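Local atomic coordinates of envelope polyprotein (Puumala orthohantavirus, PDB entry 5FXU), a protein that forms, as the Gn ectodomain, part of the antigenic glycoprotein surface of the hantavirus and probably takes part with Gc in cell entry. Residues L19-V24 against M190-L195; V24-V29 against Q147-N152; H48-S53 against L93-V98; T108-D113 against V125-P130; A197-T202 against G225-Y230. All coordinates share one frame; numbering follows the deposited sequence.

Contact 1: residues L19-V24 against M190-L195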
# COMPACT_ATOMS: atom_id res chain seq x y z
N LEU A 19 6.33 -11.66 10.18
CA LEU A 19 4.93 -11.78 9.82
C LEU A 19 4.84 -12.44 8.46
O LEU A 19 5.74 -12.26 7.63
CB LEU A 19 4.30 -10.40 9.75
CG LEU A 19 4.34 -9.52 11.00
CD1 LEU A 19 3.84 -8.15 10.66
CD2 LEU A 19 3.46 -10.11 12.08
N VAL A 20 3.75 -13.16 8.21
CA VAL A 20 3.41 -13.59 6.86
C VAL A 20 2.53 -12.52 6.22
O VAL A 20 1.81 -11.83 6.89
CB VAL A 20 2.70 -14.97 6.77
CG1 VAL A 20 3.68 -16.09 7.03
CG2 VAL A 20 1.50 -15.09 7.70
N ILE A 21 2.61 -12.40 4.90
CA ILE A 21 1.76 -11.50 4.13
C ILE A 21 1.35 -12.16 2.84
O ILE A 21 2.14 -12.85 2.22
CB ILE A 21 2.48 -10.17 3.82
CG1 ILE A 21 1.55 -9.23 3.02
CG2 ILE A 21 3.82 -10.40 3.12
CD1 ILE A 21 2.05 -7.81 2.97
N GLY A 22 0.11 -11.93 2.45
CA GLY A 22 -0.36 -12.29 1.10
C GLY A 22 -1.35 -11.25 0.59
O GLY A 22 -1.84 -10.41 1.34
N SER A 23 -1.66 -11.30 -0.70
CA SER A 23 -2.60 -10.33 -1.26
C SER A 23 -3.18 -10.84 -2.53
O SER A 23 -2.55 -11.60 -3.22
CB SER A 23 -1.95 -8.93 -1.46
OG SER A 23 -0.88 -8.94 -2.39
N VAL A 24 -4.40 -10.43 -2.83
CA VAL A 24 -5.03 -10.79 -4.10
C VAL A 24 -5.89 -9.63 -4.63
O VAL A 24 -6.55 -8.98 -3.85
CB VAL A 24 -5.87 -12.08 -3.95
CG1 VAL A 24 -7.02 -11.92 -2.96
CG2 VAL A 24 -6.40 -12.53 -5.31
N MET A 190 9.59 -9.16 -3.93
CA MET A 190 8.46 -8.27 -3.77
C MET A 190 8.52 -7.55 -2.43
O MET A 190 8.92 -8.12 -1.41
CB MET A 190 7.16 -9.05 -3.88
CG MET A 190 5.91 -8.18 -3.77
SD MET A 190 4.31 -9.02 -4.10
CE MET A 190 4.39 -9.13 -5.88
N VAL A 191 8.12 -6.28 -2.45
CA VAL A 191 7.95 -5.50 -1.25
C VAL A 191 6.57 -4.90 -1.29
O VAL A 191 6.17 -4.37 -2.34
CB VAL A 191 9.00 -4.38 -1.12
CG1 VAL A 191 8.88 -3.68 0.22
CG2 VAL A 191 10.39 -4.97 -1.13
N ARG A 192 5.85 -5.02 -0.19
CA ARG A 192 4.52 -4.39 -0.01
C ARG A 192 4.53 -3.47 1.19
O ARG A 192 4.92 -3.87 2.27
CB ARG A 192 3.43 -5.45 0.17
CG ARG A 192 3.04 -6.10 -1.13
CD ARG A 192 2.42 -7.48 -1.12
NE ARG A 192 3.26 -8.62 -0.77
CZ ARG A 192 2.88 -9.89 -0.90
NH1 ARG A 192 1.68 -10.20 -1.41
NH2 ARG A 192 3.71 -10.85 -0.54
N CYS A 193 4.09 -2.23 0.97
CA CYS A 193 4.20 -1.14 1.92
C CYS A 193 2.88 -0.43 2.14
O CYS A 193 2.12 -0.24 1.21
CB CYS A 193 5.18 -0.08 1.39
SG CYS A 193 6.84 -0.66 1.08
N PHE A 194 2.66 0.00 3.39
CA PHE A 194 1.42 0.66 3.81
C PHE A 194 1.79 2.00 4.41
O PHE A 194 2.71 2.10 5.20
CB PHE A 194 0.66 -0.23 4.80
CG PHE A 194 0.42 -1.60 4.26
CD1 PHE A 194 1.45 -2.56 4.29
CD2 PHE A 194 -0.75 -1.91 3.61
CE1 PHE A 194 1.27 -3.81 3.71
CE2 PHE A 194 -0.95 -3.17 3.04
CZ PHE A 194 0.06 -4.11 3.07
N LEU A 195 1.08 3.03 3.98
CA LEU A 195 1.30 4.37 4.46
C LEU A 195 0.67 4.58 5.82
O LEU A 195 -0.54 4.38 5.99
CB LEU A 195 0.69 5.38 3.48
CG LEU A 195 0.92 6.84 3.84
CD1 LEU A 195 2.37 7.21 3.70
CD2 LEU A 195 0.12 7.71 2.91
O HOH W 1 2.84 -13.73 -0.25
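Strands 19-24 and 190-195 cross at 90° with their axes 9.5 Å apart, too far for backbone pairing, and Ile21, Ser23, Arg192 and Phe194 fill the gap between them. Arg192 spans most of that gap with its long side chain. Its chain bends at chi3 (-70°), which lays the guanidinium against strand 19-24, with Ile21 CG1 over the centre of one face and Met190 SD nearer the rim of the opposite face. The edge of the group does the polar work: NH1 donates to Ser23 OG at 3.0 Å, with the hydroxyl oxygen practically in the guanidinium plane. The contact is a near-orthogonal strand crossing in the Gn head, where strand 19-30 also pairs with strand 120-130 and strand 185-197 carries the Cys193-Cys232 disulfide. A water links the other end of the group to the backbone, accepting from Arg192 NH2 at 3.0 Å and donating to Ile21 O at 2.7 Å. NH2 also binds Gly235 O, so two strands and the turn at Gly235 share this buried, presumably positive group. Next to it Ile21 CD1 meets the edge of the Phe194 ring, 4.1 Å from CE1.

Contact 2: residues V24-V29 against Q147-N152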
# COMPACT_ATOMS: atom_id res chain seq x y z
N VAL A 24 -4.40 -10.43 -2.83
CA VAL A 24 -5.03 -10.79 -4.10
C VAL A 24 -5.89 -9.63 -4.63
O VAL A 24 -6.55 -8.98 -3.85
CB VAL A 24 -5.87 -12.08 -3.95
CG1 VAL A 24 -7.02 -11.92 -2.96
CG2 VAL A 24 -6.40 -12.53 -5.31
N GLU A 25 -5.84 -9.39 -5.93
CA GLU A 25 -6.72 -8.43 -6.59
C GLU A 25 -7.96 -9.13 -7.10
O GLU A 25 -7.87 -10.07 -7.87
CB GLU A 25 -6.01 -7.72 -7.74
CG GLU A 25 -6.88 -6.59 -8.29
CD GLU A 25 -6.19 -5.71 -9.28
OE1 GLU A 25 -5.37 -6.21 -10.06
OE2 GLU A 25 -6.50 -4.51 -9.31
N LEU A 26 -9.13 -8.66 -6.68
CA LEU A 26 -10.41 -9.25 -7.06
C LEU A 26 -10.99 -8.64 -8.34
O LEU A 26 -10.48 -7.63 -8.83
CB LEU A 26 -11.41 -9.06 -5.91
CG LEU A 26 -10.91 -9.65 -4.58
CD1 LEU A 26 -11.93 -9.41 -3.47
CD2 LEU A 26 -10.61 -11.15 -4.70
N PRO A 27 -12.05 -9.25 -8.89
CA PRO A 27 -12.70 -8.68 -10.06
C PRO A 27 -13.42 -7.33 -9.80
O PRO A 27 -13.68 -6.98 -8.63
CB PRO A 27 -13.74 -9.74 -10.46
CG PRO A 27 -13.22 -11.01 -9.88
CD PRO A 27 -12.51 -10.62 -8.62
N PRO A 28 -13.74 -6.60 -10.88
CA PRO A 28 -14.38 -5.28 -10.76
C PRO A 28 -15.77 -5.33 -10.14
O PRO A 28 -16.51 -6.22 -10.46
CB PRO A 28 -14.46 -4.78 -12.20
CG PRO A 28 -13.59 -5.66 -13.01
CD PRO A 28 -13.49 -6.96 -12.29
N VAL A 29 -16.07 -4.38 -9.27
CA VAL A 29 -17.39 -4.17 -8.69
C VAL A 29 -17.78 -2.74 -9.13
O VAL A 29 -16.90 -1.89 -9.25
CB VAL A 29 -17.46 -4.26 -7.13
CG1 VAL A 29 -16.81 -5.50 -6.56
CG2 VAL A 29 -16.87 -3.04 -6.44
N GLN A 147 -17.95 -11.51 -3.18
CA GLN A 147 -16.83 -12.37 -3.54
C GLN A 147 -16.34 -13.15 -2.33
O GLN A 147 -16.29 -12.64 -1.22
CB GLN A 147 -15.68 -11.55 -4.14
CG GLN A 147 -15.70 -11.46 -5.66
CD GLN A 147 -15.40 -12.78 -6.37
OE1 GLN A 147 -14.70 -13.64 -5.84
NE2 GLN A 147 -15.94 -12.93 -7.58
N ARG A 148 -16.00 -14.41 -2.57
CA ARG A 148 -15.42 -15.26 -1.56
C ARG A 148 -13.92 -15.37 -1.88
O ARG A 148 -13.53 -15.43 -3.06
CB ARG A 148 -16.07 -16.66 -1.58
CG ARG A 148 -17.51 -16.80 -1.03
CD ARG A 148 -17.52 -17.71 0.21
NE ARG A 148 -18.78 -18.46 0.39
CZ ARG A 148 -19.87 -18.02 1.04
NH1 ARG A 148 -19.91 -16.81 1.60
NH2 ARG A 148 -20.94 -18.81 1.13
N ILE A 149 -13.09 -15.37 -0.84
CA ILE A 149 -11.66 -15.48 -0.99
C ILE A 149 -11.18 -16.66 -0.18
O ILE A 149 -11.35 -16.72 1.03
CB ILE A 149 -10.93 -14.20 -0.53
CG1 ILE A 149 -11.64 -12.95 -1.06
CG2 ILE A 149 -9.47 -14.24 -0.98
CD1 ILE A 149 -11.06 -11.65 -0.56
N GLN A 150 -10.54 -17.58 -0.88
CA GLN A 150 -9.91 -18.74 -0.30
C GLN A 150 -8.47 -18.39 0.08
O GLN A 150 -7.63 -18.14 -0.78
CB GLN A 150 -9.95 -19.87 -1.34
CG GLN A 150 -9.17 -21.14 -1.02
CD GLN A 150 -9.85 -22.05 -0.03
OE1 GLN A 150 -10.95 -21.79 0.43
NE2 GLN A 150 -9.19 -23.16 0.27
N VAL A 151 -8.20 -18.37 1.38
CA VAL A 151 -6.85 -18.21 1.88
C VAL A 151 -6.26 -19.60 1.99
O VAL A 151 -6.85 -20.44 2.64
CB VAL A 151 -6.80 -17.52 3.25
CG1 VAL A 151 -5.36 -17.26 3.67
CG2 VAL A 151 -7.55 -16.19 3.22
N ASN A 152 -5.12 -19.83 1.34
CA ASN A 152 -4.43 -21.12 1.37
C ASN A 152 -3.06 -20.93 1.97
O ASN A 152 -2.23 -20.18 1.43
CB ASN A 152 -4.29 -21.72 -0.02
CG ASN A 152 -5.61 -22.18 -0.59
OD1 ASN A 152 -6.41 -22.83 0.08
ND2 ASN A 152 -5.85 -21.86 -1.86
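Ile149 holds CG1 beside its backbone N (chi1 -45°) and carries CD1 outward along an extended chain, so that the two methyl ends of the residue separate and each finds its own partner on residues 24-29. This is face-to-face packing of two beta layers in the Gn head: strand 147-155, from the four-stranded mixed sheet, lies over the end of strand 19-30 with no hydrogen bond between the two segments. The CG2 branch takes Val24, whose CG1 sits 3.9 Å from Ile149 CG2, the two side chains sliding past each other in opposite directions. At the other end, Ile149 CD1 lies 3.8 Å from Leu26 CD1. Leu26 crosses Ile149 at about a right angle and presents both of its methyls, CD2 approaching Ile149 CG1 to 4.2 Å. Leu5 of strand 3-9 touches Val24 and Ile149, and Val125 of strand 120-130 also packs on Ile149, which makes this apolar cluster continuous with both layers. Toward the surface the character changes. Gln147 folds back at chi2 (-69°), and the side chains of Gln147 and Pro27 cross at about a right angle. Pro28, next in the chain, touches the sugars of an attached glycan. At this outer margin the closest approach is a loose van der Waals one, Pro27 CG to Gln147 NE2 at 4.0 Å.

Contact 3: residues H48-S53 against L93-V98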
# COMPACT_ATOMS: atom_id res chain seq x y z
N HIS A 48 -7.45 -7.52 13.91
CA HIS A 48 -7.37 -6.16 14.41
C HIS A 48 -8.56 -5.34 13.86
O HIS A 48 -8.86 -5.41 12.68
CB HIS A 48 -6.03 -5.53 14.03
CG HIS A 48 -5.61 -4.42 14.95
ND1 HIS A 48 -6.01 -3.11 14.76
CD2 HIS A 48 -4.87 -4.43 16.08
CE1 HIS A 48 -5.51 -2.36 15.73
NE2 HIS A 48 -4.81 -3.13 16.54
N THR A 49 -9.24 -4.61 14.74
CA THR A 49 -10.53 -3.95 14.42
C THR A 49 -10.38 -2.57 13.77
O THR A 49 -11.34 -2.04 13.20
CB THR A 49 -11.38 -3.78 15.69
OG1 THR A 49 -10.65 -3.00 16.65
CG2 THR A 49 -11.74 -5.14 16.31
N SER A 50 -9.19 -1.99 13.88
CA SER A 50 -8.85 -0.66 13.32
C SER A 50 -9.39 -0.37 11.90
O SER A 50 -10.07 0.65 11.70
CB SER A 50 -7.33 -0.43 13.33
OG SER A 50 -6.61 -1.44 12.61
N THR A 51 -9.10 -1.25 10.95
CA THR A 51 -9.35 -0.97 9.53
C THR A 51 -10.83 -0.97 9.13
O THR A 51 -11.22 -0.27 8.18
CB THR A 51 -8.52 -1.92 8.62
OG1 THR A 51 -8.71 -3.28 9.03
CG2 THR A 51 -7.03 -1.57 8.71
N SER A 52 -11.67 -1.71 9.86
CA SER A 52 -13.12 -1.76 9.60
C SER A 52 -13.94 -0.55 10.15
O SER A 52 -15.15 -0.47 9.91
CB SER A 52 -13.69 -3.09 10.12
OG SER A 52 -13.44 -3.22 11.51
N SER A 53 -13.31 0.37 10.89
CA SER A 53 -13.97 1.64 11.30
C SER A 53 -14.13 2.61 10.10
O SER A 53 -13.49 2.44 9.05
CB SER A 53 -13.16 2.31 12.40
OG SER A 53 -11.95 2.82 11.88
N LEU A 93 -5.76 1.72 6.01
CA LEU A 93 -5.28 2.85 6.81
C LEU A 93 -4.93 2.26 8.16
O LEU A 93 -5.77 2.19 9.07
CB LEU A 93 -6.34 3.93 7.02
CG LEU A 93 -6.49 5.00 5.97
CD1 LEU A 93 -7.17 4.39 4.76
CD2 LEU A 93 -7.32 6.15 6.51
N VAL A 94 -3.70 1.85 8.30
CA VAL A 94 -3.28 1.12 9.47
C VAL A 94 -2.70 2.12 10.46
O VAL A 94 -1.93 3.00 10.08
CB VAL A 94 -2.28 0.03 9.05
CG1 VAL A 94 -1.93 -0.84 10.24
CG2 VAL A 94 -2.86 -0.81 7.93
N PRO A 95 -3.10 2.04 11.73
CA PRO A 95 -2.54 2.99 12.70
C PRO A 95 -1.09 2.70 12.99
O PRO A 95 -0.64 1.58 12.77
CB PRO A 95 -3.37 2.77 13.97
CG PRO A 95 -4.61 2.10 13.51
CD PRO A 95 -4.20 1.26 12.33
N PRO A 96 -0.37 3.69 13.52
CA PRO A 96 1.03 3.44 13.93
C PRO A 96 1.14 2.31 14.94
O PRO A 96 0.23 2.12 15.72
CB PRO A 96 1.45 4.76 14.57
CG PRO A 96 0.43 5.78 14.16
CD PRO A 96 -0.82 5.06 13.81
N LEU A 97 2.23 1.56 14.85
CA LEU A 97 2.57 0.42 15.73
C LEU A 97 1.81 -0.89 15.50
O LEU A 97 2.23 -1.93 16.00
CB LEU A 97 2.49 0.82 17.22
CG LEU A 97 3.24 2.10 17.61
CD1 LEU A 97 3.14 2.32 19.12
CD2 LEU A 97 4.72 2.09 17.18
N VAL A 98 0.71 -0.87 14.75
CA VAL A 98 -0.14 -2.06 14.64
C VAL A 98 0.60 -3.19 13.91
O VAL A 98 0.69 -4.30 14.44
CB VAL A 98 -1.49 -1.72 13.98
CG1 VAL A 98 -2.25 -2.96 13.59
CG2 VAL A 98 -2.31 -0.86 14.93
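Leu93 meets Thr51 through its backbone: Thr51 CG2 stands 4.0 Å from Leu93 O, the methyl having been placed beside its own backbone N while OG1 turns elsewhere, to a weak hydrogen bond with Ala110 O. At Val94 the same methyl is met by a side chain, Val94 CG2 lying 4.3 Å from Thr51 CG2. Pro95 then meets Ser50 through CD and CG, with CD 3.6 Å from Ser50 OG and CG a similar distance from Ser50 CB. From Pro95 the chain makes a type II beta turn that ends at Val98 and brings that residue back against the same segment. Its two methyls divide the imidazole of His48 between them. CG1 stands over the ring, 3.8 Å from the centroid and only 2° off the normal, a nearly ideal CH-pi contact; CG2 is displaced toward the far rim, 3.6 Å from His48 CE1. Ile109 of strand 107-116 packs on Val98 as well. The His48 ring is probably steadied in this orientation from within its own segment: His48 ND1 and Ser50 OG share a hydrogen bond of 2.8 Å, in which either could be the donor. The two loops, one leading into strand 54-64 and the other running from strand 79-89 to helix 102-105, meet here in the Gn head, and no hydrogen bond runs between residues 48-53 and 93-98. Their cohesion rests on dispersion and CH-pi contacts, with Ser50 likely to orient the imidazole.

Contact 4: residues T108-D113 against V125-P130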
# COMPACT_ATOMS: atom_id res chain seq x y z
N THR A 108 -3.97 -9.99 13.51
CA THR A 108 -3.98 -10.17 12.07
C THR A 108 -4.61 -8.91 11.47
O THR A 108 -5.61 -8.41 11.98
CB THR A 108 -4.78 -11.43 11.72
OG1 THR A 108 -4.05 -12.58 12.15
CG2 THR A 108 -5.03 -11.55 10.21
N ILE A 109 -3.99 -8.38 10.42
CA ILE A 109 -4.50 -7.21 9.70
C ILE A 109 -5.04 -7.71 8.38
O ILE A 109 -4.34 -8.39 7.64
CB ILE A 109 -3.40 -6.15 9.43
CG1 ILE A 109 -2.90 -5.53 10.72
CG2 ILE A 109 -3.94 -5.02 8.55
CD1 ILE A 109 -1.80 -6.33 11.41
N ALA A 110 -6.30 -7.39 8.13
CA ALA A 110 -6.95 -7.69 6.85
C ALA A 110 -7.67 -6.43 6.42
O ALA A 110 -8.51 -5.93 7.15
CB ALA A 110 -7.91 -8.85 6.98
N CYS A 111 -7.33 -5.93 5.23
CA CYS A 111 -7.84 -4.67 4.72
C CYS A 111 -7.71 -4.69 3.19
O CYS A 111 -7.15 -5.63 2.63
CB CYS A 111 -7.06 -3.51 5.31
SG CYS A 111 -5.28 -3.52 4.94
N PHE A 112 -8.29 -3.71 2.50
CA PHE A 112 -8.18 -3.66 1.02
C PHE A 112 -7.82 -2.27 0.54
O PHE A 112 -8.02 -1.31 1.26
CB PHE A 112 -9.43 -4.23 0.34
CG PHE A 112 -10.69 -3.54 0.74
CD1 PHE A 112 -11.38 -3.91 1.90
CD2 PHE A 112 -11.17 -2.49 -0.03
CE1 PHE A 112 -12.54 -3.24 2.27
CE2 PHE A 112 -12.32 -1.83 0.33
CZ PHE A 112 -13.00 -2.19 1.48
N ASP A 113 -7.21 -2.20 -0.63
CA ASP A 113 -7.04 -0.95 -1.36
C ASP A 113 -7.93 -1.03 -2.61
O ASP A 113 -8.41 -2.12 -2.94
CB ASP A 113 -5.54 -0.71 -1.72
CG ASP A 113 -5.20 0.79 -1.97
OD1 ASP A 113 -6.18 1.58 -2.12
OD2 ASP A 113 -3.97 1.18 -2.02
N VAL A 125 -7.11 -7.18 -1.74
CA VAL A 125 -7.17 -7.56 -0.33
C VAL A 125 -5.78 -7.94 0.15
O VAL A 125 -5.11 -8.73 -0.48
CB VAL A 125 -8.14 -8.73 -0.13
CG1 VAL A 125 -8.08 -9.24 1.30
CG2 VAL A 125 -9.54 -8.29 -0.47
N PHE A 126 -5.37 -7.36 1.27
CA PHE A 126 -4.09 -7.65 1.91
C PHE A 126 -4.36 -8.35 3.23
O PHE A 126 -5.20 -7.90 4.01
CB PHE A 126 -3.34 -6.35 2.20
CG PHE A 126 -2.86 -5.66 0.96
CD1 PHE A 126 -3.67 -4.71 0.30
CD2 PHE A 126 -1.61 -5.93 0.43
CE1 PHE A 126 -3.24 -4.07 -0.86
CE2 PHE A 126 -1.18 -5.30 -0.74
CZ PHE A 126 -2.00 -4.37 -1.39
N LEU A 127 -3.62 -9.43 3.49
CA LEU A 127 -3.70 -10.15 4.77
C LEU A 127 -2.32 -10.26 5.34
O LEU A 127 -1.41 -10.77 4.69
CB LEU A 127 -4.27 -11.52 4.53
CG LEU A 127 -4.42 -12.43 5.73
CD1 LEU A 127 -5.46 -11.89 6.68
CD2 LEU A 127 -4.82 -13.82 5.25
N ILE A 128 -2.15 -9.74 6.55
CA ILE A 128 -0.86 -9.74 7.26
C ILE A 128 -1.09 -10.32 8.64
O ILE A 128 -2.05 -9.96 9.31
CB ILE A 128 -0.36 -8.32 7.46
CG1 ILE A 128 -0.19 -7.63 6.11
CG2 ILE A 128 0.97 -8.30 8.20
CD1 ILE A 128 -0.04 -6.13 6.21
N GLY A 129 -0.21 -11.19 9.09
CA GLY A 129 -0.37 -11.74 10.41
C GLY A 129 0.77 -12.57 10.94
O GLY A 129 1.78 -12.75 10.28
N PRO A 130 0.61 -13.08 12.15
CA PRO A 130 1.74 -13.80 12.77
C PRO A 130 2.03 -15.12 12.08
O PRO A 130 1.12 -15.78 11.55
CB PRO A 130 1.32 -13.99 14.22
CG PRO A 130 -0.01 -13.33 14.36
CD PRO A 130 -0.59 -13.09 13.01
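The Phe126 ring turns its edge to strand 108-113, with Cys111 O and Asp113 CB both near the ring plane and the latter 4.2 Å from CE1, while Phe194 lies over one face of the ring in an edge-to-face contact. Phe126 is on the face of the strand pair that carries Cys111, Ile109 and Ile128, and the Cys111-Cys92 disulfide lies close by. Phe112 is on the other side, and there its CB touches Val125 CG2 at 4.1 Å while the ring leads away from the partner strand. The strands form an antiparallel beta hairpin of the Gn head, 177° between their directions, and the hydrogen-bonded pairs are Ile109 with Ile128 and Cys111 with Phe126. Each pair has two bonds: Ile109 N to Ile128 O is 2.7 Å and Phe126 N to Cys111 O is 2.8 Å, the second nearly straight at 173°. Between them Ala110 and Leu127 form a non-hydrogen-bonded pair. Leu127 places CG opposite its backbone N (chi1 179°), and CD1 then reaches toward the partner strand to lie 3.6 Å from Thr108 CG2 and 3.9 Å from Ala110 CB. The hydroxyl branch of Thr108 is directed elsewhere, its OG1 lying 3.6 Å from Pro130 CD. At the opposite end of strand 108-113, the buried Asp113 carboxylate is held by the hydroxyls of Thr310 and Thr344.

Contact 5: residues A197-T202 against G225-Y230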
# COMPACT_ATOMS: atom_id res chain seq x y z
N ALA A 197 0.03 7.39 8.90
CA ALA A 197 0.06 8.77 9.38
C ALA A 197 0.54 8.83 10.83
O ALA A 197 -0.03 8.19 11.72
CB ALA A 197 -1.32 9.37 9.29
N LYS A 198 1.58 9.62 11.05
CA LYS A 198 2.19 9.76 12.36
C LYS A 198 2.88 11.13 12.48
O LYS A 198 3.87 11.42 11.82
CB LYS A 198 3.19 8.62 12.59
CG LYS A 198 3.93 8.63 13.93
CD LYS A 198 2.96 8.46 15.09
CE LYS A 198 3.65 8.39 16.46
NZ LYS A 198 4.31 9.63 16.95
N LYS A 199 2.34 11.94 13.38
CA LYS A 199 2.82 13.30 13.64
C LYS A 199 3.80 13.32 14.83
O LYS A 199 3.70 12.47 15.72
CB LYS A 199 1.61 14.17 13.97
CG LYS A 199 1.47 15.38 13.10
CD LYS A 199 0.14 16.07 13.29
CE LYS A 199 0.33 17.57 13.29
NZ LYS A 199 -0.99 18.24 13.33
N VAL A 200 4.77 14.24 14.81
CA VAL A 200 5.51 14.65 16.02
C VAL A 200 5.27 16.14 16.23
O VAL A 200 4.85 16.85 15.31
CB VAL A 200 7.05 14.33 16.00
CG1 VAL A 200 7.30 12.84 16.10
CG2 VAL A 200 7.75 14.90 14.77
N SER A 201 5.51 16.62 17.45
CA SER A 201 5.30 18.05 17.79
C SER A 201 6.30 19.02 17.14
O SER A 201 5.92 20.12 16.75
CB SER A 201 5.33 18.24 19.31
OG SER A 201 6.32 17.41 19.89
N THR A 202 7.55 18.57 17.00
CA THR A 202 8.69 19.45 16.71
C THR A 202 9.59 18.85 15.63
O THR A 202 9.95 17.66 15.72
CB THR A 202 9.59 19.57 17.97
OG1 THR A 202 8.78 19.67 19.15
CG2 THR A 202 10.53 20.77 17.88
N GLY A 225 4.28 19.14 3.97
CA GLY A 225 4.21 18.92 5.38
C GLY A 225 3.64 17.61 5.88
O GLY A 225 3.63 17.41 7.08
N PHE A 226 3.16 16.71 5.02
CA PHE A 226 2.65 15.42 5.50
C PHE A 226 3.63 14.68 6.45
O PHE A 226 4.82 14.64 6.21
CB PHE A 226 2.26 14.49 4.36
CG PHE A 226 1.86 13.12 4.84
CD1 PHE A 226 0.63 12.90 5.43
CD2 PHE A 226 2.76 12.06 4.78
CE1 PHE A 226 0.29 11.64 5.91
CE2 PHE A 226 2.42 10.82 5.25
CZ PHE A 226 1.18 10.60 5.82
N GLN A 227 3.10 14.17 7.56
CA GLN A 227 3.90 13.47 8.54
C GLN A 227 3.47 12.02 8.64
O GLN A 227 2.31 11.71 8.93
CB GLN A 227 3.85 14.16 9.91
CG GLN A 227 4.79 15.36 9.99
CD GLN A 227 4.91 15.97 11.37
OE1 GLN A 227 5.55 15.41 12.26
NE2 GLN A 227 4.30 17.13 11.54
N GLY A 228 4.42 11.14 8.34
CA GLY A 228 4.15 9.72 8.35
C GLY A 228 5.29 8.92 7.80
O GLY A 228 6.41 9.41 7.67
N TYR A 229 5.01 7.67 7.50
CA TYR A 229 6.06 6.74 7.09
C TYR A 229 5.45 5.55 6.44
O TYR A 229 4.24 5.40 6.49
CB TYR A 229 6.90 6.31 8.29
CG TYR A 229 6.17 5.58 9.38
CD1 TYR A 229 5.56 6.27 10.43
CD2 TYR A 229 6.15 4.19 9.42
CE1 TYR A 229 4.90 5.59 11.46
CE2 TYR A 229 5.50 3.50 10.44
CZ TYR A 229 4.89 4.21 11.45
OH TYR A 229 4.25 3.52 12.43
N TYR A 230 6.27 4.72 5.81
CA TYR A 230 5.77 3.47 5.26
C TYR A 230 6.26 2.32 6.16
O TYR A 230 7.39 2.36 6.66
CB TYR A 230 6.21 3.27 3.80
CG TYR A 230 5.41 4.04 2.78
CD1 TYR A 230 4.21 3.51 2.28
CD2 TYR A 230 5.84 5.24 2.27
CE1 TYR A 230 3.49 4.18 1.31
CE2 TYR A 230 5.12 5.91 1.32
CZ TYR A 230 3.94 5.39 0.83
OH TYR A 230 3.23 6.08 -0.13
O HOH W 2 6.35 18.41 13.45
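Gln227 lays its side chain against residues 198-200, crossing those of Lys199 and Val200 at about a right angle, with CB resting 3.3 Å from Lys198 O. The chain is extended beyond CG (chi2 -173°), and this carries OE1 to Val200 N, which donates at 2.9 Å in an almost straight bond (176°), although the donor sits above the carbonyl plane. Val200 CG2 crowds the same oxygen at 3.4 Å. On the other side of the amide, NE2 binds Asp317 and is more weakly linked through a water to Val200 O, while Lys199 CG lies 3.7 Å from Gln227 NE2; the Lys199 ammonium continues to a salt bridge with Asp318. The backbone of Gln227 is used too, its O accepting from Lys198 N at 3.1 Å. Further along, Lys198 CB touches the edge of the Tyr229 ring, 3.7 Å from CE1. That ring stacks on Tyr242, and its hydroxyl is bonded to Glu100. Ala197 CA, obliquely placed, meets Phe226 CZ at 4.2 Å. Ala197 and Gly228 form an antiparallel non-hydrogen-bonded pair, the frayed end of the pairing between strands 185-197 and 228-234, with Gln227 OE1 taking the place that a strand carbonyl might occupy.

How the contacts relate
Contact 4 touches contacts 1, 2 and 3: its centre is about 8 Å from that of contact 1, about 10 Å from contact 3 and about 13 Å from contact 2. Strand 19-30 serves contacts 1 and 2, which share Val24, and pairs with strand 120-130 of contact 4 through Val24 O to Val125 N. Loop 48-53 joins strand 107-116 through His48 N to Thr108 O. Contacts 2 and 5 lie on opposite sides of the chain's centre, their centres about 33 Å apart. Along the chain, contacts 2, 3 and 4 fall within the span bridged by contact 1, and contact 5 follows. Contacts 1 to 3 thus gather around the 107-130 hairpin, and contact 5 joins through contacts 1 and 3.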